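Local coordinates for isomaltodextranase (Arthrobacter globiformis, PDB 5AWO), which hydrolyses (1->6)-alpha-D-glucosidic linkages in polysaccharides such as dextran, releasing successive isomaltose units from the non-reducing ends of the chains, at residues 127-132 and 158-163; 178-183 and 233-238; 204-209 and 224-229. All coordinates share one frame; numbering follows the deposited sequence.

Overall arrangement
All three contacts belong to the TIM-barrel part of this family 27 glycoside hydrolase and lie on the same side of the chain's centre. Contact 1 (127-132 with 158-163) closes first along the chain; contact 2 (178-183 with 233-238) follows, and contact 3 (204-209 with 224-229) is nested within the loop that contact 2 closes. Contacts 2 and 3 share helix 223-237, their centres about 15 Å apart. Contact 1, with its centre about 18 Å from contact 2 and about 13 Å from contact 3, joins them through Leu128, which packs on Val183, Tyr206 and Ala229. Together they tie the excursion after barrel strand 120-124 to the helices that follow it, contact 1 lying nearest the probable nucleophile Asp201.

Contact 1 (127-132 and 158-163); sequences PLWVHR and DFFARD
Trp129 and Phe160 meet as an edge-to-face aromatic pair in the excursion that follows strand 120-124 of the TIM barrel, where both segments bond through their backbones to strand 169-172. The indole presents its pyrrole edge to the phenyl ring: Trp129 NE1 lies 3.5 Å above the Phe160 plane, offset toward the rim, and is 3.6 Å from Phe160 CG. The five-membered ring and the phenyl ring are inclined at 61°. Phe160 CG is anti to the backbone N (chi1 166°), a setting that helps place the ring with one face to the indole while its opposite face is covered over the centre by Ala161 CB, 4.0 Å from the plane. Ala161 belongs to the type II turn from Phe159 to Arg162, closed by the backbone bond from Arg162 N to Phe159 O. Trp129 also stacks on Trp171, and its side chain is about 5 Å from that of Asp201, probably the nucleophile. Replacing Phe160 by an alanine is likely to leave Trp129 NE1 and Ala161 CB without the ring between them, and the indole less firmly fixed on that side.

Just past the strand, at the start of helix 132-135, Arg132 extends from CG to NE and sets one face of its guanidinium over Phe159 CZ, the planes 30° apart. Its polar partners lie outside this pair: Glu136 forms a salt bridge with NE, and the carbonyl of Asn167 accepts from NH1. Arg132 CD sits 4.1 Å from Phe159 CE1, beside the approach of Arg132 NH1 to Phe159 CZ at 3.9 Å.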
# COMPACT_ATOMS: atom_id res chain seq x y z
N PRO A 127 -16.29 -3.85 -10.11
CA PRO A 127 -17.27 -4.93 -10.37
C PRO A 127 -18.66 -4.65 -9.83
O PRO A 127 -19.54 -5.53 -9.97
CB PRO A 127 -16.63 -6.12 -9.71
CG PRO A 127 -15.89 -5.52 -8.55
CD PRO A 127 -15.35 -4.22 -9.05
N LEU A 128 -18.89 -3.47 -9.26
CA LEU A 128 -20.24 -3.01 -8.97
C LEU A 128 -20.85 -2.18 -10.09
O LEU A 128 -21.98 -1.68 -9.95
CB LEU A 128 -20.33 -2.29 -7.62
CG LEU A 128 -20.73 -3.34 -6.55
CD1 LEU A 128 -19.57 -4.22 -6.18
CD2 LEU A 128 -21.25 -2.65 -5.31
N TRP A 129 -20.12 -2.00 -11.19
CA TRP A 129 -20.68 -1.39 -12.37
C TRP A 129 -21.43 -2.46 -13.14
O TRP A 129 -20.92 -3.58 -13.32
CB TRP A 129 -19.62 -0.75 -13.29
CG TRP A 129 -19.11 0.59 -12.81
CD1 TRP A 129 -19.80 1.53 -12.13
CD2 TRP A 129 -17.80 1.10 -13.01
NE1 TRP A 129 -18.98 2.62 -11.88
CE2 TRP A 129 -17.75 2.37 -12.40
CE3 TRP A 129 -16.66 0.62 -13.66
CZ2 TRP A 129 -16.60 3.17 -12.42
CZ3 TRP A 129 -15.51 1.39 -13.64
CH2 TRP A 129 -15.49 2.66 -13.03
N VAL A 130 -22.61 -2.09 -13.62
CA VAL A 130 -23.39 -2.94 -14.51
C VAL A 130 -23.71 -2.13 -15.75
O VAL A 130 -24.38 -1.07 -15.65
CB VAL A 130 -24.69 -3.40 -13.81
CG1 VAL A 130 -25.39 -4.44 -14.66
CG2 VAL A 130 -24.42 -3.95 -12.41
N HIS A 131 -23.27 -2.56 -16.92
CA HIS A 131 -23.46 -1.73 -18.10
C HIS A 131 -24.92 -1.71 -18.53
O HIS A 131 -25.58 -2.74 -18.56
CB HIS A 131 -22.60 -2.19 -19.28
CG HIS A 131 -22.33 -1.09 -20.25
ND1 HIS A 131 -23.29 -0.58 -21.10
CD2 HIS A 131 -21.25 -0.28 -20.39
CE1 HIS A 131 -22.78 0.41 -21.79
NE2 HIS A 131 -21.55 0.63 -21.37
N ARG A 132 -25.41 -0.54 -18.92
CA ARG A 132 -26.78 -0.40 -19.39
C ARG A 132 -27.07 -1.36 -20.57
O ARG A 132 -28.18 -1.89 -20.66
CB ARG A 132 -27.05 1.05 -19.80
CG ARG A 132 -28.47 1.36 -20.18
CD ARG A 132 -28.57 2.85 -20.43
NE ARG A 132 -29.91 3.26 -20.84
CZ ARG A 132 -30.34 4.52 -20.85
NH1 ARG A 132 -29.54 5.51 -20.47
NH2 ARG A 132 -31.58 4.79 -21.25
N ASP A 158 -30.52 4.33 -11.23
CA ASP A 158 -29.38 4.41 -10.28
C ASP A 158 -28.07 4.30 -11.08
O ASP A 158 -27.36 3.29 -11.03
CB ASP A 158 -29.51 3.33 -9.19
CG ASP A 158 -28.45 3.42 -8.11
OD1 ASP A 158 -27.60 4.33 -8.14
OD2 ASP A 158 -28.45 2.57 -7.20
N PHE A 159 -27.78 5.34 -11.86
CA PHE A 159 -26.61 5.41 -12.72
C PHE A 159 -25.42 5.97 -11.98
O PHE A 159 -25.53 6.88 -11.14
CB PHE A 159 -26.84 6.30 -13.94
CG PHE A 159 -27.83 5.73 -14.90
CD1 PHE A 159 -27.54 4.58 -15.63
CD2 PHE A 159 -29.07 6.31 -15.05
CE1 PHE A 159 -28.47 4.03 -16.51
CE2 PHE A 159 -29.99 5.78 -15.94
CZ PHE A 159 -29.70 4.65 -16.66
N PHE A 160 -24.27 5.37 -12.27
CA PHE A 160 -23.00 5.99 -11.94
C PHE A 160 -22.97 7.40 -12.52
O PHE A 160 -23.25 7.59 -13.71
CB PHE A 160 -21.88 5.13 -12.54
CG PHE A 160 -20.54 5.82 -12.57
CD1 PHE A 160 -19.90 6.13 -11.39
CD2 PHE A 160 -19.95 6.14 -13.75
CE1 PHE A 160 -18.66 6.77 -11.41
CE2 PHE A 160 -18.73 6.78 -13.79
CZ PHE A 160 -18.09 7.10 -12.61
N ALA A 161 -22.62 8.37 -11.68
CA ALA A 161 -22.49 9.78 -12.10
C ALA A 161 -23.80 10.38 -12.59
O ALA A 161 -23.78 11.34 -13.36
CB ALA A 161 -21.38 9.94 -13.13
N ARG A 162 -24.92 9.83 -12.15
CA ARG A 162 -26.25 10.27 -12.58
C ARG A 162 -26.40 11.78 -12.56
O ARG A 162 -26.94 12.38 -13.50
CB ARG A 162 -27.27 9.65 -11.63
CG ARG A 162 -28.72 10.06 -11.81
CD ARG A 162 -29.55 9.48 -10.67
NE ARG A 162 -29.26 10.13 -9.39
CZ ARG A 162 -29.77 9.77 -8.21
NH1 ARG A 162 -30.59 8.74 -8.11
NH2 ARG A 162 -29.43 10.45 -7.13
N ASP A 163 -25.91 12.42 -11.51
CA ASP A 163 -26.23 13.83 -11.31
C ASP A 163 -25.37 14.76 -12.13
O ASP A 163 -25.66 15.96 -12.20
CB ASP A 163 -26.19 14.18 -9.83
CG ASP A 163 -27.16 13.36 -9.03
OD1 ASP A 163 -28.32 13.19 -9.46
OD2 ASP A 163 -26.78 12.86 -7.97

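Contact 2 (178-183 and 233-238); sequences GAKEYV and INEAAG
Lys180 and Glu235 reach toward each other from helices 179-192 and 223-237, two helices of the TIM-barrel domain, above a small apolar contact between Val183 and Ile233. From CB, the lysine leaves its helix with CG anti to the backbone N (chi1 -176°). The remaining torsions are all extended and carry CG and CD outward, with no contact to 233-238 until CE; the side chain also touches Trp232 of the opposing helix. Lys180 CE is the first atom to arrive, 3.7 Å from Glu235 OE1. Lys180 NZ, at the tip, stands 3.9 Å from Glu235 OE1, a long salt bridge. Two waters fill in this ion pair: one accepts from Lys180 NZ at 2.7 Å and donates to Glu235 OE1, and the second does the same, with its oxygen 3.0 Å from Glu235 OE1. Glu235, itself extended and crossing the lysine at about a right angle, receives a further hydrogen bond at OE1 from Gln184 of the lysine's own helix.

Beneath this polar layer, Val183 CG1 meets Ile233 CG1 at 3.9 Å, and Pro127 and Leu128 extend the packing from the neighbouring loop. The chemistry thus changes from buried hydrocarbon to an exposed, hydrated ion pair. The two waters and Gln184 probably stabilise the negative charge at Glu235 OE1, and with so long a direct N-O distance the pair is probably largely water-mediated.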
# COMPACT_ATOMS: atom_id res chain seq x y z
N GLY A 178 -28.75 -12.51 -6.53
CA GLY A 178 -27.77 -12.68 -7.59
C GLY A 178 -26.59 -11.72 -7.50
O GLY A 178 -25.61 -11.91 -8.22
N ALA A 179 -26.66 -10.72 -6.62
CA ALA A 179 -25.62 -9.69 -6.57
C ALA A 179 -24.26 -10.26 -6.22
O ALA A 179 -23.25 -9.94 -6.88
CB ALA A 179 -26.00 -8.61 -5.58
N LYS A 180 -24.18 -11.10 -5.19
CA LYS A 180 -22.89 -11.67 -4.80
C LYS A 180 -22.27 -12.46 -5.94
O LYS A 180 -21.07 -12.34 -6.23
CB LYS A 180 -23.01 -12.52 -3.54
CG LYS A 180 -21.68 -13.08 -3.02
CD LYS A 180 -21.83 -13.82 -1.68
CE LYS A 180 -20.52 -14.39 -1.14
NZ LYS A 180 -20.72 -14.92 0.25
N GLU A 181 -23.07 -13.31 -6.58
CA GLU A 181 -22.57 -14.14 -7.65
C GLU A 181 -22.07 -13.26 -8.81
O GLU A 181 -21.08 -13.58 -9.45
CB GLU A 181 -23.68 -15.10 -8.15
CG GLU A 181 -24.05 -16.20 -7.15
CD GLU A 181 -25.20 -15.86 -6.24
OE1 GLU A 181 -25.52 -14.66 -6.01
OE2 GLU A 181 -25.82 -16.84 -5.69
N TYR A 182 -22.78 -12.18 -9.09
CA TYR A 182 -22.36 -11.25 -10.15
C TYR A 182 -21.01 -10.61 -9.80
O TYR A 182 -20.08 -10.68 -10.59
CB TYR A 182 -23.42 -10.18 -10.36
CG TYR A 182 -22.97 -9.12 -11.34
CD1 TYR A 182 -23.18 -9.27 -12.70
CD2 TYR A 182 -22.35 -7.97 -10.89
CE1 TYR A 182 -22.78 -8.28 -13.60
CE2 TYR A 182 -21.94 -6.98 -11.79
CZ TYR A 182 -22.15 -7.15 -13.14
OH TYR A 182 -21.80 -6.16 -14.05
N VAL A 183 -20.91 -10.04 -8.61
CA VAL A 183 -19.68 -9.34 -8.20
C VAL A 183 -18.50 -10.31 -8.15
O VAL A 183 -17.41 -10.05 -8.72
CB VAL A 183 -19.85 -8.62 -6.86
CG1 VAL A 183 -18.53 -8.05 -6.34
CG2 VAL A 183 -20.88 -7.51 -6.97
N ILE A 233 -15.50 -8.75 -2.91
CA ILE A 233 -14.35 -8.53 -3.81
C ILE A 233 -13.07 -9.19 -3.26
O ILE A 233 -12.35 -9.89 -3.97
CB ILE A 233 -14.16 -7.02 -4.05
CG1 ILE A 233 -15.34 -6.42 -4.84
CG2 ILE A 233 -12.85 -6.72 -4.75
CD1 ILE A 233 -15.43 -4.90 -4.81
N ASN A 234 -12.83 -8.95 -1.97
CA ASN A 234 -11.69 -9.54 -1.26
C ASN A 234 -11.71 -11.06 -1.39
O ASN A 234 -10.76 -11.67 -1.85
CB ASN A 234 -11.78 -9.09 0.20
CG ASN A 234 -10.77 -9.72 1.12
OD1 ASN A 234 -9.83 -10.38 0.71
ND2 ASN A 234 -11.00 -9.51 2.40
N GLU A 235 -12.83 -11.67 -1.02
CA GLU A 235 -12.93 -13.12 -1.10
C GLU A 235 -12.68 -13.65 -2.51
O GLU A 235 -11.97 -14.63 -2.72
CB GLU A 235 -14.30 -13.57 -0.59
CG GLU A 235 -14.50 -15.08 -0.64
CD GLU A 235 -15.85 -15.55 -0.10
OE1 GLU A 235 -16.88 -14.98 -0.48
OE2 GLU A 235 -15.87 -16.50 0.72
N ALA A 236 -13.29 -13.01 -3.51
CA ALA A 236 -13.14 -13.45 -4.88
C ALA A 236 -11.74 -13.23 -5.45
O ALA A 236 -11.28 -13.99 -6.31
CB ALA A 236 -14.18 -12.76 -5.74
N ALA A 237 -11.07 -12.14 -5.05
CA ALA A 237 -9.70 -11.91 -5.51
C ALA A 237 -8.74 -12.95 -4.92
O ALA A 237 -7.75 -13.35 -5.55
CB ALA A 237 -9.25 -10.50 -5.11
N GLY A 238 -9.02 -13.33 -3.69
CA GLY A 238 -8.15 -14.28 -3.00
C GLY A 238 -6.70 -13.83 -2.98
O GLY A 238 -6.42 -12.64 -2.88
O HOH W 1 -18.82 -16.84 0.55
O HOH W 2 -18.70 -13.29 1.18

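Contact 3 (204-209 and 224-229); sequences SWYEDG and ANYELA
Glu207 lays its carboxylate over one face of Tyr226, the planes 19° apart, where the short helix 203-208 of the TIM-barrel domain packs against helix 223-237. Glu207 OE1 stands 3.4 Å above the Tyr226 ring plane, offset toward the rim, and Glu207 OE2 comes within 3.5 Å of Tyr226 CD2. The aliphatic base of the glutamate covers the same ring: Glu207 CB lies 4.3 Å from the Tyr226 ring centroid, 24° off the normal, in a CH-pi contact. With CG anti to the backbone N and the chain extended beyond it, Glu207 runs its CB, CG and carboxylate over that ring in turn. Tyr206 reaches alongside, with its ring edge directed at the second helix; Tyr206 CE2 is 3.9 Å from Tyr226 CA, and Tyr206 OH rests against Asn225 CB at 3.4 Å.

The segment axes approach to 9.5 Å and run at 135°, bringing the backbones close at Glu207 and Tyr226. In the next shell, Arg223 forms a salt bridge with Glu207 OE2, while Glu257 hydrogen-bonds to Tyr226 OH. His221 stacks on Tyr206 and, through its carbonyl, accepts from Asn225 ND2. The carboxylate over an aromatic face would probably be poorly favoured by itself; in this buried interface the salt bridge to Arg223 probably pays for placing it over the ring.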
# COMPACT_ATOMS: atom_id res chain seq x y z
N SER A 204 -15.91 5.94 -3.49
CA SER A 204 -16.60 6.93 -2.67
C SER A 204 -17.90 7.35 -3.32
O SER A 204 -18.90 7.61 -2.63
CB SER A 204 -15.68 8.13 -2.42
OG SER A 204 -15.16 8.70 -3.62
N TRP A 205 -17.91 7.40 -4.64
CA TRP A 205 -19.15 7.74 -5.35
C TRP A 205 -20.23 6.66 -5.18
O TRP A 205 -21.40 7.00 -4.94
CB TRP A 205 -18.89 8.00 -6.82
CG TRP A 205 -18.07 9.23 -7.12
CD1 TRP A 205 -17.21 9.88 -6.30
CD2 TRP A 205 -18.07 9.96 -8.37
NE1 TRP A 205 -16.66 10.96 -6.95
CE2 TRP A 205 -17.16 11.03 -8.22
CE3 TRP A 205 -18.74 9.81 -9.58
CZ2 TRP A 205 -16.92 11.95 -9.25
CZ3 TRP A 205 -18.50 10.73 -10.60
CH2 TRP A 205 -17.59 11.79 -10.43
N TYR A 206 -19.85 5.39 -5.24
CA TYR A 206 -20.77 4.31 -4.81
C TYR A 206 -21.24 4.50 -3.36
O TYR A 206 -22.44 4.46 -3.06
CB TYR A 206 -20.11 2.93 -4.97
CG TYR A 206 -20.95 1.84 -4.37
CD1 TYR A 206 -22.02 1.30 -5.08
CD2 TYR A 206 -20.71 1.36 -3.10
CE1 TYR A 206 -22.82 0.33 -4.52
CE2 TYR A 206 -21.51 0.38 -2.53
CZ TYR A 206 -22.57 -0.12 -3.26
OH TYR A 206 -23.34 -1.11 -2.64
N GLU A 207 -20.30 4.69 -2.45
CA GLU A 207 -20.61 4.66 -1.00
C GLU A 207 -21.61 5.73 -0.57
O GLU A 207 -22.65 5.40 0.05
CB GLU A 207 -19.33 4.76 -0.17
CG GLU A 207 -19.60 4.68 1.33
CD GLU A 207 -18.37 4.57 2.20
OE1 GLU A 207 -17.24 4.87 1.76
OE2 GLU A 207 -18.56 4.17 3.39
N ASP A 208 -21.32 6.99 -0.86
CA ASP A 208 -22.26 8.04 -0.45
C ASP A 208 -22.68 9.02 -1.54
O ASP A 208 -23.40 9.97 -1.27
CB ASP A 208 -21.78 8.74 0.83
CG ASP A 208 -20.63 9.65 0.60
OD1 ASP A 208 -20.18 9.72 -0.56
OD2 ASP A 208 -20.19 10.27 1.59
N GLY A 209 -22.33 8.75 -2.79
CA GLY A 209 -22.77 9.58 -3.88
C GLY A 209 -22.30 11.03 -3.87
O GLY A 209 -22.91 11.87 -4.55
N ALA A 224 -23.12 -0.12 5.15
CA ALA A 224 -23.17 -1.56 5.26
C ALA A 224 -23.00 -2.21 3.89
O ALA A 224 -22.30 -3.20 3.74
CB ALA A 224 -24.49 -2.00 5.92
N ASN A 225 -23.61 -1.61 2.87
CA ASN A 225 -23.51 -2.13 1.52
C ASN A 225 -22.09 -2.03 0.97
O ASN A 225 -21.61 -2.93 0.31
CB ASN A 225 -24.48 -1.42 0.59
CG ASN A 225 -25.91 -1.86 0.80
OD1 ASN A 225 -26.17 -2.92 1.38
ND2 ASN A 225 -26.84 -1.05 0.35
N TYR A 226 -21.42 -0.93 1.28
CA TYR A 226 -20.01 -0.75 0.91
C TYR A 226 -19.12 -1.80 1.55
O TYR A 226 -18.29 -2.43 0.89
CB TYR A 226 -19.57 0.64 1.35
CG TYR A 226 -18.14 1.03 1.02
CD1 TYR A 226 -17.73 1.18 -0.29
CD2 TYR A 226 -17.23 1.28 2.02
CE1 TYR A 226 -16.44 1.55 -0.59
CE2 TYR A 226 -15.94 1.67 1.73
CZ TYR A 226 -15.55 1.82 0.43
OH TYR A 226 -14.25 2.22 0.12
N GLU A 227 -19.29 -2.00 2.85
CA GLU A 227 -18.56 -3.06 3.54
C GLU A 227 -18.82 -4.45 2.98
O GLU A 227 -17.92 -5.27 2.83
CB GLU A 227 -18.85 -3.00 5.04
CG GLU A 227 -18.23 -1.75 5.64
CD GLU A 227 -18.50 -1.56 7.10
OE1 GLU A 227 -19.53 -2.05 7.60
OE2 GLU A 227 -17.66 -0.89 7.74
N LEU A 228 -20.08 -4.72 2.68
CA LEU A 228 -20.45 -6.01 2.12
C LEU A 228 -19.80 -6.22 0.74
O LEU A 228 -19.19 -7.26 0.48
CB LEU A 228 -21.97 -6.07 2.00
CG LEU A 228 -22.55 -7.36 1.44
CD1 LEU A 228 -22.21 -8.51 2.36
CD2 LEU A 228 -24.05 -7.22 1.29
N ALA A 229 -19.93 -5.22 -0.12
CA ALA A 229 -19.35 -5.27 -1.46
C ALA A 229 -17.84 -5.51 -1.42
O ALA A 229 -17.31 -6.36 -2.13
CB ALA A 229 -19.66 -4.01 -2.23